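Side-chain contacts in Ent-copalyl diphosphate synthase (Streptomyces platensis, PDB 5BP8), which is a largely helical bacterial terpene cyclase whose C-terminal part partly matches the C-terminal domain of squalene-hopene cyclases: residues G119-P122 against G126-F129; P74-V79 against G115-P120; A131-A136 against A171-V176; G342-P347 against M395-A400. All blocks are in the same frame, centred on the assembly; numbering follows the deposited sequence.

In the fold
Followed from the N terminus, interaction 2 comes first: it joins helix 72-86 to the end of helix 98-116 and closes a loop of 35 residues. Interaction 1 opens where that loop ends, the two sharing Gly-119 and Pro-120, and closes a short turn of three residues leading into helix 127-144. Interaction 3 then sets that helix against helix 171-179 across 34 residues. Interaction 4, with 47 residues between its segments, brings together two loops that flank helices 349-365 and 370-386. No loop encloses another; apart from the overlap they run in series. A salt bridge from Glu-128 to Arg-345 connects interactions 1 and 4.

Interaction 1 of 4, residues G119-P122 against G126-F129; sequences GPVP and GVEF
Val-121 holds CG1 anti to its backbone N (chi1 179°), while Val-127 has CG2 in that same orientation and CG1 in the crowded position between N and carbonyl carbon (chi1 65°). These rotations set one methyl against another: Val-121 CG1 lies 3.9 Å from Val-127 CG2, with the two side chains inclined obliquely to each other. The second methyl is used as well, since Val-127 CG1 rests 4.1 Å from Pro-122 O.

The contact spans the loop between helix 98-116 and helix 127-144, so the loop residues 119-122 meet the first turn of the helix they introduce. Gly-126 occupies the N-cap position with a positive phi of 73°, a conformation that favours glycine, and its O accepts a bond from Phe-129 N at 2.8 Å to begin the helix. Beyond the pair, Leu-72 and Ala-165 touch Val-121, while Val-73 and Asp-167 touch Val-127, so both valines also pack on the start of helix 72-86. Glu-128, the next residue on the helix, forms a salt bridge with Arg-345.

Only 82 Å² is buried between the segments, and the side chains that meet are wholly aliphatic. The link therefore rests on dispersion and the exclusion of water, without directional bonding to fix the distance between loop and helix.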
loop_
_atom_site.group_PDB
_atom_site.type_symbol
_atom_site.label_atom_id
_atom_site.label_comp_id
_atom_site.label_asym_id
_atom_site.label_seq_id
_atom_site.Cartn_x
_atom_site.Cartn_y
_atom_site.Cartn_z
ATOM N N GLY A 119 10.483 -5.852 -19.376
ATOM C CA GLY A 119 11.037 -4.695 -18.641
ATOM C C GLY A 119 11.244 -5.058 -17.188
ATOM O O GLY A 119 11.129 -6.244 -16.818
ATOM N N PRO A 120 11.543 -4.049 -16.349
ATOM C CA PRO A 120 11.740 -4.311 -14.920
ATOM C C PRO A 120 10.477 -4.806 -14.265
ATOM O O PRO A 120 9.349 -4.471 -14.703
ATOM C CB PRO A 120 12.156 -2.944 -14.327
ATOM C CG PRO A 120 12.136 -1.961 -15.436
ATOM C CD PRO A 120 11.613 -2.609 -16.687
ATOM N N VAL A 121 10.646 -5.597 -13.213
ATOM C CA VAL A 121 9.509 -6.076 -12.454
ATOM C C VAL A 121 9.732 -5.616 -11.019
ATOM O O VAL A 121 10.561 -6.175 -10.316
ATOM C CB VAL A 121 9.339 -7.603 -12.519
ATOM C CG1 VAL A 121 8.132 -8.039 -11.673
ATOM C CG2 VAL A 121 9.194 -8.091 -13.971
ATOM N N PRO A 122 9.012 -4.563 -10.595
ATOM C CA PRO A 122 9.154 -4.153 -9.208
ATOM C C PRO A 122 8.627 -5.190 -8.239
ATOM O O PRO A 122 7.762 -6.022 -8.579
ATOM C CB PRO A 122 8.316 -2.874 -9.103
ATOM C CG PRO A 122 7.629 -2.680 -10.419
ATOM C CD PRO A 122 8.201 -3.639 -11.405
ATOM N N GLY A 126 3.247 -10.149 -3.655
ATOM C CA GLY A 126 2.675 -11.338 -4.321
ATOM C C GLY A 126 2.880 -11.423 -5.843
ATOM O O GLY A 126 2.249 -12.241 -6.516
ATOM N N VAL A 127 3.777 -10.609 -6.379
ATOM C CA VAL A 127 3.991 -10.554 -7.829
ATOM C C VAL A 127 4.356 -11.930 -8.454
ATOM O O VAL A 127 3.932 -12.240 -9.573
ATOM C CB VAL A 127 5.014 -9.476 -8.199
ATOM C CG1 VAL A 127 6.418 -9.784 -7.659
ATOM C CG2 VAL A 127 5.043 -9.284 -9.695
ATOM N N GLU A 128 5.087 -12.751 -7.700
ATOM C CA GLU A 128 5.453 -14.107 -8.128
ATOM C C GLU A 128 4.250 -15.041 -8.262
ATOM O O GLU A 128 4.386 -16.129 -8.829
ATOM C CB GLU A 128 6.421 -14.736 -7.127
ATOM C CG GLU A 128 7.704 -13.962 -6.959
ATOM C CD GLU A 128 8.437 -14.359 -5.679
ATOM O OE1 GLU A 128 7.889 -14.156 -4.564
ATOM O OE2 GLU A 128 9.551 -14.890 -5.801
ATOM N N PHE A 129 3.107 -14.659 -7.714
ATOM C CA PHE A 129 1.874 -15.422 -7.902
ATOM C C PHE A 129 0.969 -14.734 -8.898
ATOM O O PHE A 129 0.487 -15.350 -9.847
ATOM C CB PHE A 129 1.154 -15.629 -6.566
ATOM C CG PHE A 129 2.018 -16.321 -5.543
ATOM C CD1 PHE A 129 2.272 -17.666 -5.658
ATOM C CD2 PHE A 129 2.642 -15.606 -4.520
ATOM C CE1 PHE A 129 3.103 -18.310 -4.743
ATOM C CE2 PHE A 129 3.471 -16.233 -3.611
ATOM C CZ PHE A 129 3.698 -17.589 -3.712
#

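Interaction 2 of 4, residues P74-V79 against G115-P120; sequences PTLSAV and GLLAGP
Thr-75 and Leu-116 meet where helix 72-86 packs against the C-terminal end of helix 98-116 and the loop that follows, in an all-helical region consistent with the helical barrels of terpene cyclases. One methyl does the touching. CD1 of Leu-116 sits against the branch point of the threonine, 3.5 Å from OG1 and 3.8 Å from CG2 of Thr-75, and the two side chains cross at about a right angle. Leu-116 can reach this far because its CG stands anti to the carbonyl carbon (chi1 -71°) and CD1 continues the chain outward. One residue further along each segment, the leucines make a looser tip-to-tip approach, with CD2 of Leu-76 4.5 Å from CD2 of Leu-117.

The hydroxyl of Thr-75 is not left to the leucine methyl. OG1 is hydrogen-bonded to Gly-71 O, four residues back and just ahead of the helix, and to Trp-64 N, so a buried polar atom is satisfied while its carbon neighbours take up the apolar packing. Leu-112, a turn earlier on helix 98-116, touches Thr-75, Leu-76 and Leu-117 and thereby fills in around both pairs. On another flank, Ala-131, Leu-134 and Ile-138 of helix 127-144 lie against Leu-76, which thus bridges three helices.

The backbone differs on the two sides. Thr-75 O is engaged in a regular helical bond from Val-79 N at 2.8 Å, whereas Gly-119 N reaches Leu-116 O in a weak bond of 3.3 Å.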
loop_
_atom_site.group_PDB
_atom_site.type_symbol
_atom_site.label_atom_id
_atom_site.label_comp_id
_atom_site.label_asym_id
_atom_site.label_seq_id
_atom_site.Cartn_x
_atom_site.Cartn_y
_atom_site.Cartn_z
ATOM N N PRO A 74 -0.792 -4.260 -13.192
ATOM C CA PRO A 74 -2.129 -3.803 -13.540
ATOM C C PRO A 74 -2.521 -3.997 -15.019
ATOM O O PRO A 74 -3.721 -4.210 -15.306
ATOM C CB PRO A 74 -2.102 -2.320 -13.160
ATOM C CG PRO A 74 -0.672 -1.952 -13.139
ATOM C CD PRO A 74 0.048 -3.180 -12.694
ATOM N N THR A 75 -1.556 -3.962 -15.929
ATOM C CA THR A 75 -1.847 -4.199 -17.356
ATOM C C THR A 75 -2.250 -5.650 -17.553
ATOM O O THR A 75 -3.268 -5.973 -18.235
ATOM C CB THR A 75 -0.671 -3.786 -18.267
ATOM O OG1 THR A 75 -0.365 -2.407 -18.063
ATOM C CG2 THR A 75 -1.038 -4.013 -19.740
ATOM N N LEU A 76 -1.510 -6.549 -16.924
ATOM C CA LEU A 76 -1.921 -7.967 -16.913
ATOM C C LEU A 76 -3.358 -8.145 -16.410
ATOM O O LEU A 76 -4.154 -8.845 -17.047
ATOM C CB LEU A 76 -0.964 -8.834 -16.099
ATOM C CG LEU A 76 0.419 -9.098 -16.733
ATOM C CD1 LEU A 76 1.295 -9.709 -15.655
ATOM C CD2 LEU A 76 0.302 -9.974 -17.975
ATOM N N SER A 77 -3.690 -7.499 -15.277
ATOM C CA SER A 77 -5.020 -7.638 -14.708
ATOM C C SER A 77 -6.103 -7.091 -15.644
ATOM O O SER A 77 -7.120 -7.729 -15.858
ATOM C CB SER A 77 -5.104 -6.930 -13.362
ATOM O OG SER A 77 -6.304 -7.280 -12.697
ATOM N N ALA A 78 -5.863 -5.904 -16.198
ATOM C CA ALA A 78 -6.822 -5.273 -17.111
ATOM C C ALA A 78 -7.029 -6.064 -18.395
ATOM O O ALA A 78 -8.194 -6.314 -18.825
ATOM C CB ALA A 78 -6.374 -3.853 -17.433
ATOM N N VAL A 79 -5.927 -6.485 -19.004
ATOM C CA VAL A 79 -6.011 -7.266 -20.234
ATOM C C VAL A 79 -6.753 -8.591 -20.014
ATOM O O VAL A 79 -7.679 -8.961 -20.798
ATOM C CB VAL A 79 -4.615 -7.475 -20.859
ATOM C CG1 VAL A 79 -4.641 -8.526 -21.963
ATOM C CG2 VAL A 79 -4.058 -6.150 -21.358
ATOM N N GLY A 115 7.016 -4.120 -24.339
ATOM C CA GLY A 115 7.945 -3.641 -23.325
ATOM C C GLY A 115 7.725 -4.135 -21.913
ATOM O O GLY A 115 8.684 -4.343 -21.169
ATOM N N LEU A 116 6.480 -4.300 -21.505
ATOM C CA LEU A 116 6.237 -4.592 -20.101
ATOM C C LEU A 116 6.742 -5.986 -19.719
ATOM O O LEU A 116 7.272 -6.156 -18.612
ATOM C CB LEU A 116 4.764 -4.457 -19.726
ATOM C CG LEU A 116 4.197 -3.031 -19.679
ATOM C CD1 LEU A 116 2.666 -3.132 -19.675
ATOM C CD2 LEU A 116 4.685 -2.199 -18.517
ATOM N N LEU A 117 6.531 -6.976 -20.579
ATOM C CA LEU A 117 6.880 -8.362 -20.211
ATOM C C LEU A 117 8.392 -8.550 -20.105
ATOM O O LEU A 117 8.867 -9.423 -19.365
ATOM C CB LEU A 117 6.279 -9.362 -21.180
ATOM C CG LEU A 117 4.770 -9.550 -20.946
ATOM C CD1 LEU A 117 4.215 -10.219 -22.174
ATOM C CD2 LEU A 117 4.419 -10.321 -19.678
ATOM N N ALA A 118 9.118 -7.718 -20.821
ATOM C CA ALA A 118 10.576 -7.780 -20.873
ATOM C C ALA A 118 11.264 -6.736 -20.024
ATOM O O ALA A 118 12.513 -6.729 -19.962
ATOM C CB ALA A 118 11.035 -7.604 -22.313
ATOM N N GLY A 119 10.483 -5.852 -19.376
ATOM C CA GLY A 119 11.037 -4.695 -18.641
ATOM C C GLY A 119 11.244 -5.058 -17.188
ATOM O O GLY A 119 11.129 -6.244 -16.818
ATOM N N PRO A 120 11.543 -4.049 -16.349
ATOM C CA PRO A 120 11.740 -4.311 -14.920
ATOM C C PRO A 120 10.477 -4.806 -14.265
ATOM O O PRO A 120 9.349 -4.471 -14.703
ATOM C CB PRO A 120 12.156 -2.944 -14.327
ATOM C CG PRO A 120 12.136 -1.961 -15.436
ATOM C CD PRO A 120 11.613 -2.609 -16.687
#

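Interaction 3 of 4, residues A131-A136 against A171-V176; sequences APSLLA and ALLAGV
Leu-173 packs on Pro-132 and Ser-133 in a buried helix-to-helix contact between the early part of helix 127-144 and the short helix 171-179. A single methyl is pressed against backbone as much as side chain. CD2 of Leu-173 lies 3.6 Å from the amide N of Ser-133 and 3.8 Å from its CB, and the same CD2 is 4.2 Å from CB of Pro-132. CG of the leucine is anti to the backbone N (chi1 174°), and CD2 continues the chain from CA in extended form, which makes it the methyl that reaches the other helix.

Pro-132 sits at a kink in its helix, where its nitrogen makes no bond to the turn before. Farther on, regular bonding continues, Ala-136 N donating to Pro-132 O at 3.0 Å. Phe-129 of the same helix flanks the leucine and also touches Leu-172 and Val-176, widening the apolar seam between the two helices.

The serine brings its CB, and not its hydroxyl, to the leucine; OG is hydrogen-bonded to Ala-195 O instead. A buried polar group is thereby satisfied away from the interface, and what joins the helices here is van der Waals packing of one methyl of a branched side chain over a proline-serine step.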
loop_
_atom_site.group_PDB
_atom_site.type_symbol
_atom_site.label_atom_id
_atom_site.label_comp_id
_atom_site.label_asym_id
_atom_site.label_seq_id
_atom_site.Cartn_x
_atom_site.Cartn_y
_atom_site.Cartn_z
ATOM N N ALA A 131 1.402 -12.309 -11.185
ATOM C CA ALA A 131 1.815 -12.066 -12.566
ATOM C C ALA A 131 1.771 -13.338 -13.435
ATOM O O ALA A 131 1.102 -13.335 -14.478
ATOM C CB ALA A 131 3.163 -11.378 -12.615
ATOM N N PRO A 132 2.359 -14.462 -12.959
ATOM C CA PRO A 132 2.221 -15.665 -13.797
ATOM C C PRO A 132 0.810 -16.189 -13.878
ATOM O O PRO A 132 0.414 -16.769 -14.903
ATOM C CB PRO A 132 3.125 -16.709 -13.137
ATOM C CG PRO A 132 3.587 -16.101 -11.854
ATOM C CD PRO A 132 3.311 -14.636 -11.845
ATOM N N SER A 133 0.039 -16.022 -12.806
ATOM C CA SER A 133 -1.352 -16.414 -12.849
ATOM C C SER A 133 -2.114 -15.730 -13.981
ATOM O O SER A 133 -2.834 -16.366 -14.758
ATOM C CB SER A 133 -2.020 -16.130 -11.507
ATOM O OG SER A 133 -3.314 -16.668 -11.542
ATOM N N LEU A 134 -1.929 -14.428 -14.095
ATOM C CA LEU A 134 -2.645 -13.636 -15.091
ATOM C C LEU A 134 -2.144 -13.903 -16.506
ATOM O O LEU A 134 -2.936 -13.989 -17.469
ATOM C CB LEU A 134 -2.492 -12.148 -14.766
ATOM C CG LEU A 134 -3.324 -11.744 -13.546
ATOM C CD1 LEU A 134 -2.956 -10.374 -13.071
ATOM C CD2 LEU A 134 -4.829 -11.835 -13.812
ATOM N N LEU A 135 -0.827 -14.011 -16.630
ATOM C CA LEU A 135 -0.219 -14.321 -17.919
ATOM C C LEU A 135 -0.756 -15.652 -18.488
ATOM O O LEU A 135 -1.098 -15.721 -19.671
ATOM C CB LEU A 135 1.297 -14.350 -17.799
ATOM C CG LEU A 135 2.079 -14.592 -19.095
ATOM C CD1 LEU A 135 1.726 -13.552 -20.119
ATOM C CD2 LEU A 135 3.577 -14.553 -18.844
ATOM N N ALA A 136 -0.854 -16.690 -17.642
ATOM C CA ALA A 136 -1.416 -17.977 -18.070
ATOM C C ALA A 136 -2.879 -17.832 -18.488
ATOM O O ALA A 136 -3.277 -18.400 -19.509
ATOM C CB ALA A 136 -1.277 -19.042 -16.978
ATOM N N ALA A 171 6.709 -21.542 -11.583
ATOM C CA ALA A 171 7.035 -22.750 -10.826
ATOM C C ALA A 171 6.567 -22.657 -9.373
ATOM O O ALA A 171 5.963 -23.606 -8.854
ATOM C CB ALA A 171 8.535 -23.030 -10.890
ATOM N N LEU A 172 6.827 -21.525 -8.716
ATOM C CA LEU A 172 6.369 -21.348 -7.330
ATOM C C LEU A 172 4.837 -21.364 -7.228
ATOM O O LEU A 172 4.269 -21.970 -6.320
ATOM C CB LEU A 172 6.945 -20.099 -6.721
ATOM C CG LEU A 172 6.562 -19.774 -5.286
ATOM C CD1 LEU A 172 6.937 -20.907 -4.346
ATOM C CD2 LEU A 172 7.233 -18.492 -4.854
ATOM N N LEU A 173 4.166 -20.700 -8.152
ATOM C CA LEU A 173 2.702 -20.724 -8.189
ATOM C C LEU A 173 2.178 -22.160 -8.309
ATOM O O LEU A 173 1.243 -22.552 -7.599
ATOM C CB LEU A 173 2.181 -19.839 -9.344
ATOM C CG LEU A 173 0.675 -19.861 -9.625
ATOM C CD1 LEU A 173 -0.100 -19.414 -8.407
ATOM C CD2 LEU A 173 0.359 -18.965 -10.836
ATOM N N ALA A 174 2.790 -22.945 -9.191
ATOM C CA ALA A 174 2.387 -24.324 -9.396
ATOM C C ALA A 174 2.549 -25.123 -8.090
ATOM O O ALA A 174 1.687 -25.925 -7.728
ATOM C CB ALA A 174 3.194 -24.949 -10.526
ATOM N N GLY A 175 3.644 -24.874 -7.379
ATOM C CA GLY A 175 3.918 -25.545 -6.128
ATOM C C GLY A 175 2.906 -25.202 -5.060
ATOM O O GLY A 175 2.441 -26.075 -4.341
ATOM N N VAL A 176 2.550 -23.924 -4.962
ATOM C CA VAL A 176 1.609 -23.490 -3.965
ATOM C C VAL A 176 0.223 -23.996 -4.303
ATOM O O VAL A 176 -0.511 -24.405 -3.401
ATOM C CB VAL A 176 1.643 -21.976 -3.762
ATOM C CG1 VAL A 176 0.498 -21.520 -2.872
ATOM C CG2 VAL A 176 2.989 -21.579 -3.177
#

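Interaction 4 of 4, residues G342-P347 against M395-A400; sequences GVERTP and MDKWHA. With SO4 (sulfate ion), chain B.
Lys-397 reaches across to Thr-346 from a turn that begins at Asp-396, just after the selenomethionine Met-395. Asp-396 OD2 accepts from Trp-398 N at 3.0 Å, from well above the carboxylate plane, making an Asx turn within the type I beta turn 396-399; Ser-350 OG also bonds to OD2, and Ser-348 OG to OD1.

The chain of Lys-397 bends at chi3 (-70°), which carries the ammonium to the backbone of the other loop. NZ donates to Thr-346 O at 2.7 Å, in the carbonyl plane with a C=O...N angle of 149°. It also grips a sulfate ion, probably from the crystallisation liquor, through O3 and, at 2.9 Å from NZ, O1. Arg-345 and Thr-346 complete this anion site: Arg-345 N meets sulfate O2 at 2.7 Å and Thr-346 N meets O1 at 2.8 Å, while the guanidinium presents its edge, NE to O2 nearly straight (166°) and NH2, which Glu-128 shares, to O4 at 2.9 Å. Glu-344 OE1, also bonded to Cys-340 N, is linked to Lys-397 NZ through a water that bonds to both, the charges being too far apart for a salt bridge; it would probably help to hold the lysine protonated.

Trp-398 follows, with Lys-397 CG 3.6 Å above the centre of its ring. His-399 stacks on Tyr-404 and meets Trp-495 edge-to-face. Backbone bonds from Trp-398 to His-496 and from Ala-400 to Leu-494 lay the loop beside strand 495-496, between helices 370-386 and 402-416 in sequence, while the partner loop leads into helix 349-365.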
loop_
_atom_site.group_PDB
_atom_site.type_symbol
_atom_site.label_atom_id
_atom_site.label_comp_id
_atom_site.label_asym_id
_atom_site.label_seq_id
_atom_site.Cartn_x
_atom_site.Cartn_y
_atom_site.Cartn_z
ATOM N N GLY A 342 6.935 -12.793 10.123
ATOM C CA GLY A 342 7.787 -13.830 10.739
ATOM C C GLY A 342 8.811 -14.430 9.782
ATOM O O GLY A 342 9.965 -14.686 10.164
ATOM N N VAL A 343 8.380 -14.630 8.535
ATOM C CA VAL A 343 9.195 -15.168 7.475
ATOM C C VAL A 343 9.219 -14.137 6.348
ATOM O O VAL A 343 8.165 -13.686 5.904
ATOM C CB VAL A 343 8.626 -16.488 6.910
ATOM C CG1 VAL A 343 9.561 -17.028 5.829
ATOM C CG2 VAL A 343 8.469 -17.524 8.019
ATOM N N GLU A 344 10.411 -13.814 5.892
ATOM C CA GLU A 344 10.604 -12.881 4.769
ATOM C C GLU A 344 11.971 -13.027 4.135
ATOM O O GLU A 344 12.938 -13.411 4.790
ATOM C CB GLU A 344 10.392 -11.422 5.257
ATOM C CG GLU A 344 11.585 -10.895 6.042
ATOM C CD GLU A 344 11.357 -9.587 6.804
ATOM O OE1 GLU A 344 10.226 -9.122 6.961
ATOM O OE2 GLU A 344 12.355 -9.043 7.289
ATOM N N ARG A 345 12.076 -12.675 2.859
ATOM C CA ARG A 345 13.372 -12.686 2.177
ATOM C C ARG A 345 14.128 -11.365 2.251
ATOM O O ARG A 345 15.367 -11.366 2.265
ATOM C CB ARG A 345 13.168 -13.040 0.724
ATOM C CG ARG A 345 12.628 -14.443 0.569
ATOM C CD ARG A 345 12.159 -14.671 -0.845
ATOM N NE ARG A 345 10.997 -13.854 -1.116
ATOM C CZ ARG A 345 10.355 -13.865 -2.274
ATOM N NH1 ARG A 345 10.794 -14.648 -3.269
ATOM N NH2 ARG A 345 9.303 -13.080 -2.439
ATOM N N THR A 346 13.387 -10.263 2.311
ATOM C CA THR A 346 13.948 -8.928 2.274
ATOM C C THR A 346 13.524 -8.141 3.489
ATOM O O THR A 346 12.319 -7.991 3.745
ATOM C CB THR A 346 13.443 -8.209 1.004
ATOM O OG1 THR A 346 13.850 -8.988 -0.123
ATOM C CG2 THR A 346 14.031 -6.829 0.886
ATOM N N PRO A 347 14.494 -7.639 4.268
ATOM C CA PRO A 347 14.115 -6.783 5.386
ATOM C C PRO A 347 13.565 -5.432 4.949
ATOM O O PRO A 347 13.864 -4.950 3.854
ATOM C CB PRO A 347 15.437 -6.539 6.140
ATOM C CG PRO A 347 16.500 -7.270 5.413
ATOM C CD PRO A 347 15.960 -7.718 4.093
HETATM N N MSE A 395 15.879 3.234 0.876
HETATM C CA MSE A 395 14.736 2.680 0.135
HETATM C C MSE A 395 14.107 1.655 1.042
HETATM O O MSE A 395 14.785 1.057 1.886
HETATM C CB MSE A 395 15.191 1.981 -1.141
HETATM C CG MSE A 395 15.259 2.869 -2.381
HETATM SE SE MSE A 395 13.538 3.711 -2.867
HETATM C CE MSE A 395 12.356 2.357 -3.649
ATOM N N ASP A 396 12.808 1.407 0.848
ATOM C CA ASP A 396 12.067 0.461 1.663
ATOM C C ASP A 396 11.202 -0.416 0.780
ATOM O O ASP A 396 10.692 0.035 -0.244
ATOM C CB ASP A 396 11.163 1.167 2.660
ATOM C CG ASP A 396 10.405 0.194 3.550
ATOM O OD1 ASP A 396 11.072 -0.576 4.261
ATOM O OD2 ASP A 396 9.144 0.211 3.562
ATOM N N LYS A 397 11.029 -1.655 1.209
ATOM C CA LYS A 397 10.254 -2.627 0.460
ATOM C C LYS A 397 8.773 -2.322 0.344
ATOM O O LYS A 397 8.123 -2.881 -0.522
ATOM C CB LYS A 397 10.433 -4.040 1.062
ATOM C CG LYS A 397 9.714 -4.272 2.371
ATOM C CD LYS A 397 10.098 -5.619 2.994
ATOM C CE LYS A 397 9.547 -6.792 2.204
ATOM N NZ LYS A 397 9.760 -8.073 2.931
ATOM N N TRP A 398 8.188 -1.545 1.262
ATOM C CA TRP A 398 6.734 -1.356 1.283
ATOM C C TRP A 398 6.242 -0.171 0.440
ATOM O O TRP A 398 5.052 0.032 0.351
ATOM C CB TRP A 398 6.213 -1.166 2.720
ATOM C CG TRP A 398 6.522 -2.351 3.616
ATOM C CD1 TRP A 398 7.201 -2.325 4.802
ATOM C CD2 TRP A 398 6.187 -3.735 3.373
ATOM N NE1 TRP A 398 7.288 -3.610 5.325
ATOM C CE2 TRP A 398 6.687 -4.488 4.461
ATOM C CE3 TRP A 398 5.511 -4.407 2.345
ATOM C CZ2 TRP A 398 6.551 -5.884 4.537
ATOM C CZ3 TRP A 398 5.375 -5.801 2.424
ATOM C CH2 TRP A 398 5.883 -6.518 3.518
ATOM N N HIS A 399 7.144 0.607 -0.138
ATOM C CA HIS A 399 6.775 1.881 -0.724
ATOM C C HIS A 399 7.664 2.139 -1.926
ATOM O O HIS A 399 8.877 1.912 -1.898
ATOM C CB HIS A 399 6.891 2.944 0.351
ATOM C CG HIS A 399 6.084 4.181 0.122
ATOM N ND1 HIS A 399 6.385 5.110 -0.848
ATOM C CD2 HIS A 399 5.021 4.676 0.789
ATOM C CE1 HIS A 399 5.540 6.113 -0.776
ATOM N NE2 HIS A 399 4.708 5.880 0.222
ATOM N N ALA A 400 7.054 2.650 -2.993
ATOM C CA ALA A 400 7.767 3.006 -4.221
ATOM C C ALA A 400 8.700 4.215 -4.129
ATOM O O ALA A 400 9.549 4.376 -4.984
ATOM C CB ALA A 400 6.737 3.266 -5.331
HETATM S S SO4 B . 9.571 -11.028 0.949
HETATM O O1 SO4 B . 10.791 -10.261 1.307
HETATM O O2 SO4 B . 9.860 -12.473 1.246
HETATM O O3 SO4 B . 8.392 -10.554 1.622
HETATM O O4 SO4 B . 9.394 -10.911 -0.508
HETATM O O HOH W 1 8.219 -8.742 5.171
HETATM O O HOH W 2 13.565 -2.484 2.638
#